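Long-range contacts in glycerol kinase, putative (Plasmodium falciparum, PDB 2W40), which probably phosphorylates glycerol with ATP to give sn-glycerol 3-phosphate, as a member of the FGGY family of carbohydrate kinases: residues 4-12 / 442-452; 266-276 / 388-399. One frame throughout, in Å; residues are numbered along the deposited sequence. Where two conformers were deposited one is given.

Contact 1: 4-12 / 442-452; sequences NVILSIDQS and EVTSLGAAVLA
Ser8, Asp10 and Ile6, alternate residues on one face of strand 4-11, meet helix 443-452, and each finds a different kind of surface there. Ser8 sits opposite the middle of the helix, its CA 5.2 Å from that of Ala449, close enough because the helix presents only the small side chains of Ser445, Ala448 and Ala449 at this level. Its hydroxyl, held anti to the backbone N (chi1 177°), reaches the helix backbone and donates from OG to Ser445 O at 2.6 Å. The approach is well bent from the carbonyl direction, with a C=O...OG angle of 117°, and uses an in-plane lone pair. The same oxygen still accepts the helical bond from Ala449 N, so two donors grip it. The methyl of Ala448 also lies against the hydroxyl, CB 3.4 Å from Ser8 OG.

Ile6 takes the apolar end: its branch methyl CG2 rests on Ala449, 4.0 Å from CB, and also reaches the methyl of Ala452. At the other end the carboxylate of Asp10 crosses Thr444 at about a right angle, OD2 lying 3.6 Å from the methyl CG2. Ser445 turns its own OG back to the carbonyl of Glu442, the N-cap residue, and also bonds Tyr21 OH.

This is buried helix-on-sheet packing between the N-terminal and C-terminal FGGY regions, its polar end near the ADP-binding residue Gly416. There Asp10 OD2 and Glu442 OE1 are 4.2 Å apart, and one water bridges them, donating to both acids while accepting from Ser445 N in the first helical turn.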
loop_
_atom_site.group_PDB
_atom_site.type_symbol
_atom_site.label_atom_id
_atom_site.label_comp_id
_atom_site.label_asym_id
_atom_site.label_seq_id
_atom_site.Cartn_x
_atom_site.Cartn_y
_atom_site.Cartn_z
ATOM N N ASN C 4 15.942 -2.917 -48.216
ATOM C CA ASN C 4 16.475 -4.013 -47.416
ATOM C C ASN C 4 16.188 -3.719 -45.948
ATOM O O ASN C 4 16.427 -2.607 -45.476
ATOM C CB ASN C 4 17.952 -4.138 -47.539
ATOM C CG ASN C 4 18.396 -4.563 -48.894
ATOM O OD1 ASN C 4 17.666 -5.076 -49.721
ATOM N ND2 ASN C 4 19.673 -4.366 -49.116
ATOM N N VAL C 5 15.744 -4.802 -45.256
ATOM C CA VAL C 5 15.555 -4.690 -43.822
ATOM C C VAL C 5 16.042 -5.882 -43.035
ATOM O O VAL C 5 16.209 -6.951 -43.561
ATOM C CB VAL C 5 14.053 -4.445 -43.452
ATOM C CG1 VAL C 5 13.457 -3.083 -44.080
ATOM C CG2 VAL C 5 13.265 -5.644 -43.826
ATOM N N ILE C 6 16.271 -5.614 -41.759
ATOM C CA ILE C 6 16.662 -6.598 -40.748
ATOM C C ILE C 6 15.455 -6.704 -39.799
ATOM O O ILE C 6 14.997 -5.683 -39.256
ATOM C CB ILE C 6 17.902 -6.190 -39.971
ATOM C CG1 ILE C 6 19.083 -5.929 -40.892
ATOM C CG2 ILE C 6 18.243 -7.247 -38.848
ATOM C CD1 ILE C 6 20.134 -5.070 -40.169
ATOM N N LEU C 7 14.967 -7.926 -39.586
ATOM C CA LEU C 7 13.896 -8.116 -38.547
ATOM C C LEU C 7 14.577 -8.424 -37.209
ATOM O O LEU C 7 15.354 -9.375 -37.121
ATOM C CB LEU C 7 12.876 -9.201 -38.901
ATOM C CG LEU C 7 11.858 -9.699 -37.899
ATOM C CD1 LEU C 7 11.099 -8.516 -37.246
ATOM C CD2 LEU C 7 10.984 -10.855 -38.349
ATOM N N SER C 8 14.269 -7.602 -36.185
ATOM C CA SER C 8 14.761 -7.869 -34.833
ATOM C C SER C 8 13.533 -8.191 -33.967
ATOM O O SER C 8 12.627 -7.315 -33.885
ATOM C CB SER C 8 15.581 -6.685 -34.281
ATOM O OG SER C 8 15.960 -6.966 -32.952
ATOM N N ILE C 9 13.479 -9.423 -33.386
ATOM C CA ILE C 9 12.355 -9.811 -32.546
ATOM C C ILE C 9 12.849 -9.657 -31.089
ATOM O O ILE C 9 13.889 -10.259 -30.704
ATOM C CB ILE C 9 11.945 -11.275 -32.795
ATOM C CG1 ILE C 9 11.436 -11.411 -34.271
ATOM C CG2 ILE C 9 10.992 -11.721 -31.639
ATOM C CD1 ILE C 9 11.382 -12.857 -34.738
ATOM N N ASP C 10 12.085 -8.912 -30.261
ATOM C CA ASP C 10 12.367 -8.819 -28.812
ATOM C C ASP C 10 11.140 -9.394 -28.075
ATOM O O ASP C 10 10.090 -8.805 -28.022
ATOM C CB ASP C 10 12.638 -7.366 -28.451
ATOM C CG ASP C 10 12.797 -7.085 -26.999
ATOM O OD1 ASP C 10 12.922 -8.025 -26.207
ATOM O OD2 ASP C 10 12.854 -5.827 -26.646
ATOM N N GLN C 11 11.241 -10.629 -27.666
ATOM C CA GLN C 11 10.209 -11.327 -26.968
ATOM C C GLN C 11 10.449 -11.008 -25.482
ATOM O O GLN C 11 11.284 -11.635 -24.817
ATOM C CB GLN C 11 10.252 -12.851 -27.279
ATOM C CG GLN C 11 8.964 -13.605 -26.976
ATOM C CD GLN C 11 8.480 -13.366 -25.534
ATOM O OE1 GLN C 11 9.030 -13.914 -24.587
ATOM N NE2 GLN C 11 7.568 -12.389 -25.381
ATOM N N SER C 12 9.806 -9.951 -25.030
ATOM C CA SER C 12 10.049 -9.378 -23.722
ATOM C C SER C 12 9.099 -9.953 -22.685
ATOM O O SER C 12 8.217 -10.785 -22.973
ATOM C CB SER C 12 10.002 -7.833 -23.832
ATOM O OG SER C 12 10.530 -7.235 -22.683
ATOM N N GLU C 442 14.877 1.712 -27.511
ATOM C CA GLU C 442 14.798 0.230 -27.825
ATOM C C GLU C 442 16.149 -0.371 -28.141
ATOM O O GLU C 442 16.291 -1.127 -29.096
ATOM C CB GLU C 442 13.758 -0.132 -28.886
ATOM C CG GLU C 442 12.314 0.245 -28.510
ATOM C CD GLU C 442 11.654 -0.632 -27.407
ATOM O OE1 GLU C 442 12.227 -1.647 -26.905
ATOM O OE2 GLU C 442 10.469 -0.315 -27.090
ATOM N N VAL C 443 17.122 -0.168 -27.241
ATOM C CA VAL C 443 18.497 -0.612 -27.521
ATOM C C VAL C 443 18.586 -2.162 -27.491
ATOM O O VAL C 443 19.498 -2.748 -28.146
ATOM C CB VAL C 443 19.603 -0.019 -26.612
ATOM C CG1 VAL C 443 19.604 1.522 -26.656
ATOM C CG2 VAL C 443 19.439 -0.414 -25.183
ATOM N N THR C 444 17.662 -2.822 -26.761
ATOM C CA THR C 444 17.624 -4.311 -26.842
ATOM C C THR C 444 17.461 -4.853 -28.258
ATOM O O THR C 444 18.243 -5.697 -28.729
ATOM C CB THR C 444 16.518 -4.839 -25.926
ATOM O OG1 THR C 444 16.916 -4.514 -24.564
ATOM C CG2 THR C 444 16.358 -6.363 -26.089
ATOM N N SER C 445 16.409 -4.400 -28.962
ATOM C CA SER C 445 16.184 -4.824 -30.360
ATOM C C SER C 445 17.336 -4.410 -31.274
ATOM O O SER C 445 17.656 -5.118 -32.209
ATOM C CB SER C 445 14.880 -4.285 -30.863
ATOM O OG SER C 445 14.903 -2.860 -31.022
ATOM N N LEU C 446 17.937 -3.230 -31.003
ATOM C CA LEU C 446 19.056 -2.744 -31.802
ATOM C C LEU C 446 20.242 -3.713 -31.701
ATOM O O LEU C 446 20.880 -4.046 -32.736
ATOM C CB LEU C 446 19.425 -1.348 -31.341
ATOM C CG LEU C 446 20.473 -0.624 -32.067
ATOM C CD1 LEU C 446 20.172 -0.502 -33.512
ATOM C CD2 LEU C 446 20.666 0.703 -31.285
ATOM N N GLY C 447 20.531 -4.255 -30.516
ATOM C CA GLY C 447 21.648 -5.169 -30.416
ATOM C C GLY C 447 21.488 -6.469 -31.217
ATOM O O GLY C 447 22.426 -6.951 -31.839
ATOM N N ALA C 448 20.259 -6.979 -31.286
ATOM C CA ALA C 448 19.940 -8.178 -32.022
ATOM C C ALA C 448 20.036 -7.929 -33.530
ATOM O O ALA C 448 20.415 -8.832 -34.285
ATOM C CB ALA C 448 18.552 -8.705 -31.663
ATOM N N ALA C 449 19.667 -6.729 -33.970
ATOM C CA ALA C 449 19.762 -6.394 -35.400
ATOM C C ALA C 449 21.219 -6.302 -35.755
ATOM O O ALA C 449 21.610 -6.704 -36.821
ATOM C CB ALA C 449 19.027 -5.080 -35.622
ATOM N N VAL C 450 22.037 -5.764 -34.838
ATOM C CA VAL C 450 23.498 -5.699 -35.052
ATOM C C VAL C 450 24.100 -7.114 -35.243
ATOM O O VAL C 450 24.869 -7.354 -36.220
ATOM C CB VAL C 450 24.265 -4.842 -33.960
ATOM C CG1 VAL C 450 25.826 -5.046 -34.041
ATOM C CG2 VAL C 450 23.802 -3.338 -34.043
ATOM N N LEU C 451 23.766 -8.020 -34.328
ATOM C CA LEU C 451 24.356 -9.318 -34.420
ATOM C C LEU C 451 23.901 -10.023 -35.723
ATOM O O LEU C 451 24.717 -10.618 -36.415
ATOM C CB LEU C 451 24.001 -10.176 -33.164
ATOM C CG LEU C 451 24.530 -9.811 -31.800
ATOM C CD1 LEU C 451 23.653 -10.601 -30.752
ATOM C CD2 LEU C 451 25.984 -10.092 -31.726
ATOM N N ALA C 452 22.607 -9.968 -36.042
ATOM C CA ALA C 452 22.058 -10.644 -37.190
ATOM C C ALA C 452 22.731 -10.101 -38.504
ATOM O O ALA C 452 23.193 -10.862 -39.380
ATOM C CB ALA C 452 20.564 -10.499 -37.216
HETATM O O HOH W 1 13.778 -3.491 -27.789
#

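Contact 2: 266-276 / 388-399. With EDO (1,2-ethanediol), chain B.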
loop_
_atom_site.group_PDB
_atom_site.type_symbol
_atom_site.label_atom_id
_atom_site.label_comp_id
_atom_site.label_asym_id
_atom_site.label_seq_id
_atom_site.Cartn_x
_atom_site.Cartn_y
_atom_site.Cartn_z
ATOM N N CYS C 266 22.838 0.363 -17.915
ATOM C CA CYS C 266 21.678 0.024 -17.109
ATOM C C CYS C 266 20.421 0.193 -17.943
ATOM O O CYS C 266 20.196 1.257 -18.512
ATOM C CB CYS C 266 21.654 0.870 -15.872
ATOM S SG CYS C 266 20.335 0.397 -14.759
ATOM N N THR C 267 19.632 -0.887 -18.082
ATOM C CA THR C 267 18.390 -0.888 -18.768
ATOM C C THR C 267 17.242 -0.874 -17.779
ATOM O O THR C 267 17.220 -1.695 -16.855
ATOM C CB THR C 267 18.267 -2.151 -19.712
ATOM O OG1 THR C 267 19.363 -2.195 -20.693
ATOM C CG2 THR C 267 16.945 -2.158 -20.439
ATOM N N TYR C 268 16.285 0.031 -18.025
ATOM C CA TYR C 268 15.097 0.180 -17.263
ATOM C C TYR C 268 13.945 -0.365 -18.115
ATOM O O TYR C 268 13.578 0.181 -19.174
ATOM C CB TYR C 268 14.806 1.667 -16.924
ATOM C CG TYR C 268 15.855 2.305 -16.027
ATOM C CD1 TYR C 268 15.618 2.541 -14.708
ATOM C CD2 TYR C 268 17.027 2.808 -16.527
ATOM C CE1 TYR C 268 16.524 3.141 -13.905
ATOM C CE2 TYR C 268 17.998 3.414 -15.650
ATOM C CZ TYR C 268 17.724 3.609 -14.387
ATOM O OH TYR C 268 18.689 4.277 -13.605
ATOM N N GLY C 269 13.341 -1.416 -17.624
ATOM C CA GLY C 269 12.262 -2.101 -18.289
ATOM C C GLY C 269 11.318 -2.743 -17.252
ATOM O O GLY C 269 11.117 -2.203 -16.184
ATOM N N THR C 270 10.769 -3.916 -17.589
ATOM C CA THR C 270 10.041 -4.709 -16.576
ATOM C C THR C 270 10.836 -4.871 -15.289
ATOM O O THR C 270 10.275 -4.689 -14.177
ATOM C CB THR C 270 9.699 -6.073 -17.193
ATOM O OG1 THR C 270 8.895 -5.922 -18.389
ATOM C CG2 THR C 270 8.966 -6.964 -16.276
ATOM N N GLY C 271 12.095 -5.214 -15.405
ATOM C CA GLY C 271 13.085 -5.067 -14.311
ATOM C C GLY C 271 14.118 -4.022 -14.681
ATOM O O GLY C 271 14.055 -3.427 -15.742
ATOM N N VAL C 272 15.140 -3.869 -13.854
ATOM C CA VAL C 272 16.243 -2.997 -14.127
ATOM C C VAL C 272 17.482 -3.897 -14.065
ATOM O O VAL C 272 17.666 -4.674 -13.124
ATOM C CB VAL C 272 16.312 -1.854 -13.116
ATOM C CG1 VAL C 272 17.666 -1.072 -13.240
ATOM C CG2 VAL C 272 15.037 -0.971 -13.402
ATOM N N PHE C 273 18.361 -3.783 -15.057
ATOM C CA PHE C 273 19.543 -4.655 -15.166
ATOM C C PHE C 273 20.798 -3.838 -15.515
ATOM O O PHE C 273 20.868 -3.258 -16.575
ATOM C CB PHE C 273 19.315 -5.742 -16.188
ATOM C CG PHE C 273 18.053 -6.531 -15.887
ATOM C CD1 PHE C 273 18.105 -7.607 -15.003
ATOM C CD2 PHE C 273 16.839 -6.158 -16.351
ATOM C CE1 PHE C 273 16.953 -8.261 -14.629
ATOM C CE2 PHE C 273 15.728 -6.906 -16.029
ATOM C CZ PHE C 273 15.820 -7.900 -15.120
ATOM N N LEU C 274 21.775 -3.848 -14.605
ATOM C CA LEU C 274 23.054 -3.165 -14.813
ATOM C C LEU C 274 24.068 -4.245 -15.150
ATOM O O LEU C 274 24.259 -5.185 -14.358
ATOM C CB LEU C 274 23.440 -2.405 -13.558
ATOM C CG LEU C 274 24.604 -1.360 -13.749
ATOM C CD1 LEU C 274 24.599 -0.336 -12.649
ATOM C CD2 LEU C 274 25.871 -2.127 -13.724
ATOM N N LEU C 275 24.754 -4.093 -16.300
ATOM C CA LEU C 275 25.863 -4.940 -16.620
ATOM C C LEU C 275 27.122 -4.123 -16.833
ATOM O O LEU C 275 27.098 -3.068 -17.519
ATOM C CB LEU C 275 25.613 -5.791 -17.852
ATOM C CG LEU C 275 24.629 -6.981 -17.639
ATOM C CD1 LEU C 275 23.155 -6.547 -17.705
ATOM C CD2 LEU C 275 24.900 -8.110 -18.676
ATOM N N ILE C 276 28.207 -4.634 -16.295
ATOM C CA ILE C 276 29.536 -4.067 -16.602
ATOM C C ILE C 276 30.380 -5.073 -17.339
ATOM O O ILE C 276 30.503 -6.206 -16.885
ATOM C CB ILE C 276 30.253 -3.553 -15.295
ATOM C CG1 ILE C 276 31.568 -2.805 -15.672
ATOM C CG2 ILE C 276 30.433 -4.652 -14.225
ATOM C CD1 ILE C 276 32.140 -1.843 -14.551
ATOM N N ILE C 388 13.257 1.939 -6.926
ATOM C CA ILE C 388 14.126 1.494 -8.033
ATOM C C ILE C 388 15.517 2.065 -7.853
ATOM O O ILE C 388 16.527 1.344 -7.921
ATOM C CB ILE C 388 13.489 1.780 -9.417
ATOM C CG1 ILE C 388 12.053 1.170 -9.546
ATOM C CG2 ILE C 388 14.468 1.362 -10.580
ATOM C CD1 ILE C 388 11.316 1.574 -10.822
ATOM N N ALA C 389 15.571 3.405 -7.699
ATOM C CA ALA C 389 16.836 4.102 -7.483
ATOM C C ALA C 389 17.623 3.630 -6.312
ATOM O O ALA C 389 18.820 3.343 -6.438
ATOM C CB ALA C 389 16.613 5.634 -7.467
ATOM N N PHE C 390 16.923 3.464 -5.166
ATOM C CA PHE C 390 17.624 2.921 -4.000
ATOM C C PHE C 390 18.228 1.536 -4.207
ATOM O O PHE C 390 19.324 1.257 -3.719
ATOM C CB PHE C 390 16.672 2.916 -2.806
ATOM C CG PHE C 390 16.394 4.287 -2.230
ATOM C CD1 PHE C 390 17.428 5.118 -1.726
ATOM C CD2 PHE C 390 15.090 4.772 -2.204
ATOM C CE1 PHE C 390 17.106 6.384 -1.183
ATOM C CE2 PHE C 390 14.804 6.005 -1.667
ATOM C CZ PHE C 390 15.826 6.819 -1.207
ATOM N N GLN C 391 17.490 0.683 -4.910
ATOM C CA GLN C 391 18.032 -0.636 -5.221
ATOM C C GLN C 391 19.262 -0.550 -6.178
ATOM O O GLN C 391 20.273 -1.276 -6.008
ATOM C CB GLN C 391 16.907 -1.496 -5.847
ATOM C CG GLN C 391 15.881 -2.047 -4.825
ATOM C CD GLN C 391 14.846 -2.833 -5.540
ATOM O OE1 GLN C 391 14.967 -4.028 -5.665
ATOM N NE2 GLN C 391 13.822 -2.140 -6.092
ATOM N N LEU C 392 19.150 0.338 -7.169
ATOM C CA LEU C 392 20.231 0.517 -8.107
ATOM C C LEU C 392 21.484 0.999 -7.392
ATOM O O LEU C 392 22.593 0.587 -7.694
ATOM C CB LEU C 392 19.753 1.445 -9.219
ATOM C CG LEU C 392 20.767 1.503 -10.363
ATOM C CD1 LEU C 392 21.064 0.131 -11.043
ATOM C CD2 LEU C 392 20.363 2.595 -11.359
ATOM N N ASN C 393 21.316 1.885 -6.405
ATOM C CA ASN C 393 22.444 2.387 -5.631
ATOM C C ASN C 393 23.189 1.278 -4.900
ATOM O O ASN C 393 24.418 1.230 -4.871
ATOM C CB ASN C 393 21.939 3.398 -4.636
ATOM C CG ASN C 393 23.063 3.982 -3.817
ATOM O OD1 ASN C 393 24.102 4.392 -4.361
ATOM N ND2 ASN C 393 22.829 4.113 -2.477
ATOM N N GLU C 394 22.401 0.354 -4.346
ATOM C CA GLU C 394 23.023 -0.824 -3.725
ATOM C C GLU C 394 23.883 -1.688 -4.699
ATOM O O GLU C 394 24.993 -2.146 -4.377
ATOM C CB GLU C 394 21.987 -1.709 -2.998
ATOM C CG GLU C 394 21.297 -0.961 -1.908
ATOM C CD GLU C 394 20.469 -1.842 -0.960
ATOM O OE1 GLU C 394 20.472 -3.099 -1.075
ATOM O OE2 GLU C 394 19.798 -1.236 -0.041
ATOM N N ILE C 395 23.359 -1.896 -5.874
ATOM C CA ILE C 395 24.040 -2.523 -6.980
ATOM C C ILE C 395 25.315 -1.784 -7.338
ATOM O O ILE C 395 26.369 -2.424 -7.506
ATOM C CB ILE C 395 23.106 -2.739 -8.198
ATOM C CG1 ILE C 395 22.104 -3.877 -7.883
ATOM C CG2 ILE C 395 23.869 -3.083 -9.485
ATOM C CD1 ILE C 395 20.908 -3.989 -8.869
ATOM N N VAL C 396 25.243 -0.456 -7.452
ATOM C CA VAL C 396 26.436 0.334 -7.834
ATOM C C VAL C 396 27.519 0.207 -6.762
ATOM O O VAL C 396 28.721 0.083 -7.027
ATOM C CB VAL C 396 26.089 1.775 -8.124
ATOM C CG1 VAL C 396 27.446 2.641 -8.271
ATOM C CG2 VAL C 396 25.144 1.798 -9.396
ATOM N N ASP C 397 27.083 0.187 -5.503
ATOM C CA ASP C 397 28.035 0.015 -4.425
ATOM C C ASP C 397 28.737 -1.356 -4.514
ATOM O O ASP C 397 29.975 -1.450 -4.291
ATOM C CB ASP C 397 27.379 0.216 -3.068
ATOM C CG ASP C 397 27.058 1.684 -2.757
ATOM O OD1 ASP C 397 27.653 2.625 -3.365
ATOM O OD2 ASP C 397 26.173 1.887 -1.908
ATOM N N SER C 398 27.986 -2.428 -4.829
ATOM C CA SER C 398 28.609 -3.708 -4.989
ATOM C C SER C 398 29.619 -3.678 -6.176
ATOM O O SER C 398 30.678 -4.267 -6.118
ATOM C CB SER C 398 27.516 -4.797 -5.194
ATOM O OG SER C 398 26.759 -4.987 -4.029
ATOM N N LEU C 399 29.215 -3.076 -7.276
ATOM C CA LEU C 399 29.982 -3.070 -8.496
ATOM C C LEU C 399 31.299 -2.356 -8.232
ATOM O O LEU C 399 32.359 -2.822 -8.675
ATOM C CB LEU C 399 29.254 -2.322 -9.581
ATOM C CG LEU C 399 29.927 -1.988 -10.877
ATOM C CD1 LEU C 399 28.811 -1.615 -11.930
ATOM C CD2 LEU C 399 30.923 -0.874 -10.749
HETATM C C1 EDO B . 24.908 -1.738 -0.442
HETATM O O1 EDO B . 25.152 -0.274 -0.518
HETATM C C2 EDO B . 25.218 -2.615 -1.679
HETATM O O2 EDO B . 26.309 -3.581 -1.748
#
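Leu274 is the central bump of this interface, projecting from strand 272-276 into a hollow on helix 388-399 walled by Leu392, Ile395, Val396 and Leu399. With CG anti to the backbone N (chi1 -166°), its forked end splits the work between two places. CD1 enters between Leu392 and Val396, at 3.9 Å from Leu392 CD1 and equally far from Val396 CG2, while CD2 presses on Leu399 CD1 at 3.5 Å, tighter than usual for two carbons. Leu274 meets all three of these side chains at about a right angle, and its CB lies against the branch methyl of Ile395.

Leu392 is the answering bump from the helix. It fits into a recess that spans both strands: CD1 faces Cys266 SG at 3.8 Å as well as Leu274, and CD2 lies 3.3 Å from Tyr268 OH, oblique to the phenol ring. That hydroxyl is held by Asn427 of the neighbouring helix 421-431. The edge of the same ring borders Ile388, whose CG2 packs against Val272 CG2 at 3.7 Å and closes one end of the interface. At the other end Leu399 spreads its two methyls over Ile276, CD1 near the branch methyl and CD2 4.1 Å from Ile276 CD1.

The helix runs nearly along strand 272-276, at 18° to it, and alternate strand residues Val272, Leu274 and Ile276 lie nearest Ile388, Ile395 and Leu399, with Leu392 filling the turn between the first two. Strands 266-268 and 272-276 form a beta hairpin whose turn carries Thr270, an ADP-binding residue, though no nucleotide is bound to this chain here. A helix packed on the face of a mixed sheet, here over a beta hairpin, is the alpha/beta layering of the sugar kinase/Hsp70/actin superfamily.

In the fold
The chain starts with strand 3-11 in the first of two mixed sheets, and contact 1 is completed only some 430 residues later, when helix 443-455 returns to cover that strand. Within this wide loop the chain enters the second sheet through strands 264-268 and 272-279, and helix 377-403 closes the much shorter loop of contact 2 on their face. The smaller loop therefore lies wholly inside the larger, and the two do not cross. Contact 1 joins the N-terminal and C-terminal FGGY regions; contact 2 joins sheet and helix within the C-terminal one. Their centres are 23 Å apart, and their nearest atoms, about 5 Å apart, do not touch.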